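SusD-like carbohydrate binding protein (PDB 3LEW) probably binds carbohydrates at the outer membrane of Bacteroides vulgatus, like other SusD-type nutrient-binding proteins. Local coordinates at residues D102-D105 with A106-G109; N202-V205 with L206-S210; F286-D289 with P290-D294. All blocks are in the same frame, centred on the assembly; numbering follows the deposited sequence.

Interaction 1 of 3, residues D102-D105 with A106-G109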
# COMPACT_ATOMS: atom_id res chain seq x y z
N ASP A 102 -5.80 -26.71 5.28
CA ASP A 102 -5.95 -28.15 5.00
C ASP A 102 -5.86 -29.02 6.27
O ASP A 102 -6.28 -30.16 6.25
CB ASP A 102 -4.90 -28.67 4.00
CG ASP A 102 -5.11 -28.16 2.56
OD1 ASP A 102 -6.18 -27.60 2.22
OD2 ASP A 102 -4.15 -28.28 1.76
N ASN A 103 -5.27 -28.47 7.33
CA ASN A 103 -4.92 -29.20 8.54
C ASN A 103 -5.61 -28.67 9.83
O ASN A 103 -5.63 -29.37 10.84
CB ASN A 103 -3.40 -29.12 8.75
CG ASN A 103 -2.61 -30.06 7.82
OD1 ASN A 103 -2.39 -31.23 8.16
ND2 ASN A 103 -2.12 -29.53 6.70
N ILE A 104 -6.21 -27.48 9.79
CA ILE A 104 -6.67 -26.83 11.04
C ILE A 104 -7.84 -27.58 11.69
O ILE A 104 -7.93 -27.64 12.91
CB ILE A 104 -7.00 -25.32 10.84
CG1 ILE A 104 -7.24 -24.64 12.20
CG2 ILE A 104 -8.17 -25.11 9.90
CD1 ILE A 104 -6.03 -24.72 13.13
N ASP A 105 -8.71 -28.19 10.88
CA ASP A 105 -9.87 -28.89 11.46
C ASP A 105 -9.46 -30.11 12.26
O ASP A 105 -10.17 -30.52 13.17
CB ASP A 105 -10.94 -29.23 10.41
CG ASP A 105 -11.63 -28.00 9.86
OD1 ASP A 105 -11.85 -27.02 10.60
OD2 ASP A 105 -11.95 -27.98 8.66
N ALA A 106 -8.31 -30.70 11.95
CA ALA A 106 -7.82 -31.86 12.67
C ALA A 106 -6.89 -31.48 13.84
O ALA A 106 -6.41 -32.35 14.52
CB ALA A 106 -7.07 -32.81 11.68
N ALA A 107 -6.61 -30.19 14.04
CA ALA A 107 -5.59 -29.77 15.02
C ALA A 107 -6.09 -29.99 16.46
O ALA A 107 -7.19 -29.56 16.79
CB ALA A 107 -5.22 -28.31 14.79
N GLU A 108 -5.30 -30.63 17.30
CA GLU A 108 -5.63 -30.78 18.73
C GLU A 108 -5.59 -29.42 19.44
O GLU A 108 -4.64 -28.66 19.27
CB GLU A 108 -4.65 -31.75 19.41
CG GLU A 108 -4.79 -31.79 20.93
CD GLU A 108 -3.77 -32.73 21.59
OE1 GLU A 108 -3.26 -33.63 20.89
OE2 GLU A 108 -3.52 -32.57 22.81
N GLY A 109 -6.64 -29.11 20.20
CA GLY A 109 -6.78 -27.81 20.85
C GLY A 109 -8.24 -27.52 21.08
O GLY A 109 -9.07 -28.43 21.02
O HOH W 1 -8.03 -31.00 8.86

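Interaction 2 of 3, residues N202-V205 with L206-S210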
# COMPACT_ATOMS: atom_id res chain seq x y z
N ASN A 202 -10.82 -9.24 14.67
CA ASN A 202 -12.08 -8.83 14.02
C ASN A 202 -11.93 -7.46 13.37
O ASN A 202 -12.36 -7.29 12.25
CB ASN A 202 -13.25 -8.91 15.01
CG ASN A 202 -14.64 -8.70 14.33
OD1 ASN A 202 -15.31 -9.66 13.91
ND2 ASN A 202 -15.05 -7.47 14.25
N GLU A 203 -11.35 -6.49 14.06
CA GLU A 203 -11.17 -5.15 13.50
C GLU A 203 -10.33 -5.14 12.21
O GLU A 203 -10.66 -4.46 11.23
CB GLU A 203 -10.58 -4.20 14.55
CG GLU A 203 -10.33 -2.82 13.99
CD GLU A 203 -9.80 -1.82 15.00
OE1 GLU A 203 -9.51 -2.20 16.13
OE2 GLU A 203 -9.67 -0.65 14.62
N VAL A 204 -9.23 -5.89 12.22
CA VAL A 204 -8.36 -5.99 11.05
C VAL A 204 -9.15 -6.56 9.88
O VAL A 204 -9.11 -6.01 8.79
CB VAL A 204 -7.06 -6.79 11.29
CG1 VAL A 204 -6.22 -6.92 9.97
CG2 VAL A 204 -6.19 -6.15 12.41
N VAL A 205 -9.92 -7.64 10.12
CA VAL A 205 -10.76 -8.21 9.05
C VAL A 205 -11.76 -7.16 8.49
O VAL A 205 -11.90 -7.04 7.28
CB VAL A 205 -11.48 -9.47 9.51
CG1 VAL A 205 -12.39 -10.00 8.38
CG2 VAL A 205 -10.45 -10.58 9.92
N LEU A 206 -12.45 -6.42 9.35
CA LEU A 206 -13.38 -5.40 8.90
C LEU A 206 -12.64 -4.39 8.01
O LEU A 206 -13.19 -3.94 7.00
CB LEU A 206 -14.03 -4.67 10.10
CG LEU A 206 -15.09 -5.45 10.89
CD1 LEU A 206 -15.46 -4.67 12.15
CD2 LEU A 206 -16.37 -5.71 9.98
N GLY A 207 -11.42 -4.03 8.40
CA GLY A 207 -10.70 -3.02 7.65
C GLY A 207 -10.30 -3.55 6.29
O GLY A 207 -10.43 -2.83 5.25
N ILE A 208 -9.72 -4.76 6.25
CA ILE A 208 -9.30 -5.29 4.92
C ILE A 208 -10.54 -5.53 4.03
O ILE A 208 -10.52 -5.28 2.79
CB ILE A 208 -8.50 -6.62 5.01
CG1 ILE A 208 -7.29 -6.47 5.93
CG2 ILE A 208 -8.08 -7.06 3.56
CD1 ILE A 208 -6.74 -7.86 6.48
N LEU A 209 -11.64 -5.98 4.64
CA LEU A 209 -12.92 -6.13 3.92
C LEU A 209 -13.40 -4.82 3.34
O LEU A 209 -13.90 -4.80 2.19
CB LEU A 209 -14.05 -6.63 4.84
CG LEU A 209 -14.43 -8.08 4.76
CD1 LEU A 209 -15.48 -8.35 5.82
CD2 LEU A 209 -14.90 -8.45 3.36
N SER A 210 -13.29 -3.75 4.12
CA SER A 210 -13.69 -2.40 3.69
C SER A 210 -12.92 -1.99 2.45
O SER A 210 -13.49 -1.48 1.47
CB SER A 210 -13.40 -1.37 4.82
OG SER A 210 -14.28 -1.64 5.90

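Interaction 3 of 3, residues F286-D289 with P290-D294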
# COMPACT_ATOMS: atom_id res chain seq x y z
N PHE A 286 12.80 8.86 -1.79
CA PHE A 286 11.34 9.14 -1.95
C PHE A 286 11.04 10.59 -1.61
O PHE A 286 10.57 10.92 -0.53
CB PHE A 286 10.50 8.15 -1.13
CG PHE A 286 10.21 6.87 -1.86
CD1 PHE A 286 11.24 6.02 -2.22
CD2 PHE A 286 8.94 6.56 -2.26
CE1 PHE A 286 11.00 4.82 -2.95
CE2 PHE A 286 8.71 5.37 -2.98
CZ PHE A 286 9.73 4.53 -3.31
N ASN A 287 11.35 11.48 -2.56
CA ASN A 287 11.17 12.88 -2.33
C ASN A 287 9.80 13.29 -2.86
O ASN A 287 9.07 12.48 -3.47
CB ASN A 287 12.31 13.63 -2.94
CG ASN A 287 13.62 13.30 -2.24
OD1 ASN A 287 13.84 13.74 -1.12
ND2 ASN A 287 14.48 12.49 -2.88
N VAL A 288 9.46 14.53 -2.62
CA VAL A 288 8.09 14.98 -2.81
C VAL A 288 7.99 15.83 -4.10
O VAL A 288 8.84 16.66 -4.36
CB VAL A 288 7.61 15.79 -1.60
CG1 VAL A 288 6.15 16.22 -1.78
CG2 VAL A 288 7.82 15.01 -0.31
N ASP A 289 6.94 15.64 -4.88
CA ASP A 289 6.60 16.65 -5.92
C ASP A 289 6.38 18.00 -5.22
O ASP A 289 5.47 18.14 -4.41
CB ASP A 289 5.32 16.25 -6.64
CG ASP A 289 4.91 17.21 -7.75
OD1 ASP A 289 5.62 18.21 -8.00
OD2 ASP A 289 3.84 16.94 -8.36
N PRO A 290 7.15 19.04 -5.61
CA PRO A 290 6.94 20.29 -4.90
C PRO A 290 5.51 20.79 -5.03
O PRO A 290 5.01 21.43 -4.13
CB PRO A 290 7.92 21.23 -5.58
CG PRO A 290 9.09 20.32 -5.95
CD PRO A 290 8.41 19.03 -6.38
N TYR A 291 4.85 20.50 -6.15
CA TYR A 291 3.44 20.87 -6.32
C TYR A 291 2.46 20.15 -5.37
O TYR A 291 1.36 20.65 -5.15
CB TYR A 291 2.98 20.65 -7.76
CG TYR A 291 3.68 21.55 -8.77
CD1 TYR A 291 3.59 22.94 -8.68
CD2 TYR A 291 4.47 21.00 -9.80
CE1 TYR A 291 4.22 23.78 -9.64
CE2 TYR A 291 5.11 21.83 -10.75
CZ TYR A 291 5.00 23.20 -10.65
OH TYR A 291 5.65 24.00 -11.59
N PHE A 292 2.86 19.00 -4.81
CA PHE A 292 2.03 18.30 -3.82
C PHE A 292 1.77 19.14 -2.57
O PHE A 292 0.71 19.07 -1.99
CB PHE A 292 2.70 16.99 -3.47
CG PHE A 292 2.03 16.19 -2.38
CD1 PHE A 292 0.86 15.52 -2.65
CD2 PHE A 292 2.57 16.13 -1.11
CE1 PHE A 292 0.28 14.73 -1.69
CE2 PHE A 292 1.97 15.36 -0.13
CZ PHE A 292 0.81 14.68 -0.43
N ARG A 293 2.72 20.00 -2.19
CA ARG A 293 2.58 20.85 -1.01
C ARG A 293 1.44 21.87 -1.23
O ARG A 293 0.75 22.23 -0.28
CB ARG A 293 3.88 21.56 -0.70
CG ARG A 293 3.88 22.38 0.60
CD ARG A 293 5.27 22.87 0.92
NE ARG A 293 5.39 23.43 2.27
CZ ARG A 293 4.97 24.64 2.64
NH1 ARG A 293 4.36 25.44 1.77
NH2 ARG A 293 5.13 25.04 3.90
N ASP A 294 1.23 22.30 -2.47
CA ASP A 294 0.12 23.20 -2.79
C ASP A 294 -1.29 22.60 -2.67
O ASP A 294 -2.28 23.35 -2.75
CB ASP A 294 0.30 23.73 -4.22
CG ASP A 294 1.52 24.61 -4.36
OD1 ASP A 294 1.93 25.21 -3.32
OD2 ASP A 294 2.04 24.73 -5.50

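Interaction 1 of 3, residues D102-D105 with A106-G109
Ile104 and Ala107 touch through their methyl ends, near the end of helix 81-103, on the way to helix 111-135. The side chain of Ile104 sets out from CB away from Ala106-Gly109. CG2 fills the slot between the backbone N and the carbonyl carbon. CG1 lies beside the carbonyl carbon, opposite the backbone N (chi1 -170°), which sends it toward Ala107. A chi2 of 60° then bends the chain, and CD1 comes within 4.0 Å of Ala107 CB. That CB is also 3.4 Å from Ile104 O, so the alanine methyl rests on both the backbone and the tip of the isoleucine.

Two successive i to i+3 backbone bonds run beneath them, and the second joins Ile104 to Ala107 directly. Ala106 N donates to Asn103 O at 3.2 Å, and Ala107 N donates to Ile104 O at 3.1 Å. The second bond is the straighter, at 162°, and closes a type I beta turn. Both donors stand above the carbonyl planes. A water stands in for an i to i+4 bond: it donates to Asp102 O at 3.3 Å and accepts weakly from Ala106 N. Asn103 ND2 is hydrogen-bonded to Gly99 O.

Arg114 of helix 111-135 binds Ala107 O and Gly109 O. Ile104 packs on Ile117 and Lys118 of that helix and on Ala22 of helix 19-35, while Ala107 touches Thr19.

Interaction 2 of 3, residues N202-V205 with L206-S210
Leu206 packs back on Asn202 one turn earlier in the alpha-helix 202-215, part of the helix-rich SusD fold, whose sequence families belong to the TPR clan. Its CG sits 3.6 Å from Asn202 O, and the two side chains meet at a slant. With chi1 at -73°, Leu206 CG is beside its own backbone N, which directs the side chain back toward the start of the helix. Leu185 of helix 170-187 touches both residues.

Val205 is the next main contributor. Its CB is 3.2 Å from Leu206 N, a consequence of their being neighbours in the chain. One turn on, Val205 CG1 approaches Leu209 CD1 at 4.3 Å, a loose apolar contact. Ile188 and Ile200 lie against Val205.

Val204 and Ile208 run side by side and point the same way. Val204 CG1 meets Ile208 CD1 at 3.7 Å, and Trp256 of strand 254-258 packs on both. The backbone bond beneath them is nearly straight: Ile208 N donates to Val204 O at 2.9 Å, with an N-H...O angle of 169°.

Leu206 also serves as an acceptor further along. Ser210 N and Ser210 OG reach Leu206 O from opposite faces of its carbonyl plane. The hydroxyl bond, Ser210 OG to Leu206 O, measures 2.8 Å.

Interaction 3 of 3, residues F286-D289 with P290-D294
The chain leaves strand 286-288 extended at Val288 and folds at Asp289-Phe292 into a type I beta turn, with Phe292 N donating to Asp289 O at 2.8 Å. The Asp289 side chain adds a second bond. Its CG lies opposite its own backbone N (chi1 -179°), which carries OD1 forward over the turn. There OD1 accepts from Tyr291 N at 3.0 Å, the donor standing 70° out of the carboxylate plane. The same OD1 is 3.5 Å from Tyr291 CD2, with carboxylate and ring almost perpendicular (89°). Replacing Asp289 by an alanine is likely to leave Tyr291 N without its acceptor and the turn with its backbone bond alone.

Val288 and Phe292 close the apolar side of the bend: Val288 CG1 touches Phe292 CD2 at 3.6 Å. Leu306 of strand 306-309 lies against both. Tyr291 OH is hydrogen-bonded to Ala423 O, and the Tyr291 ring meets Tyr424 edge-to-face.

Pro290 is at the second position of the turn, where no N-H is needed. One Asp grips the next two N-H groups, through its side chain and its backbone carbonyl, and this is the pattern of an Asx-Pro turn.

All three are local contacts, and they do not touch one another. No two share an element: interaction 1 joins a helix to its following loop, interaction 2 stays within one helix, and interaction 3 joins a strand to the turn after it. Interaction 1 is peripheral and partly buried, its centre about 33 Å from the centre of the chain. Interactions 2 and 3 are buried. Interactions 1 and 2 both belong to the N-terminal, starch-binding-associating SusD region, their centres about 24 Å apart; interaction 3 lies across the chain's centre. The chemistry differs: turn bonds and a water in 102-109, regular helical bonds and aliphatic side chains packed one turn apart in 202-210. The chain at 286-294 changes direction at an aspartate and a proline, with aromatic side chains beside the bend.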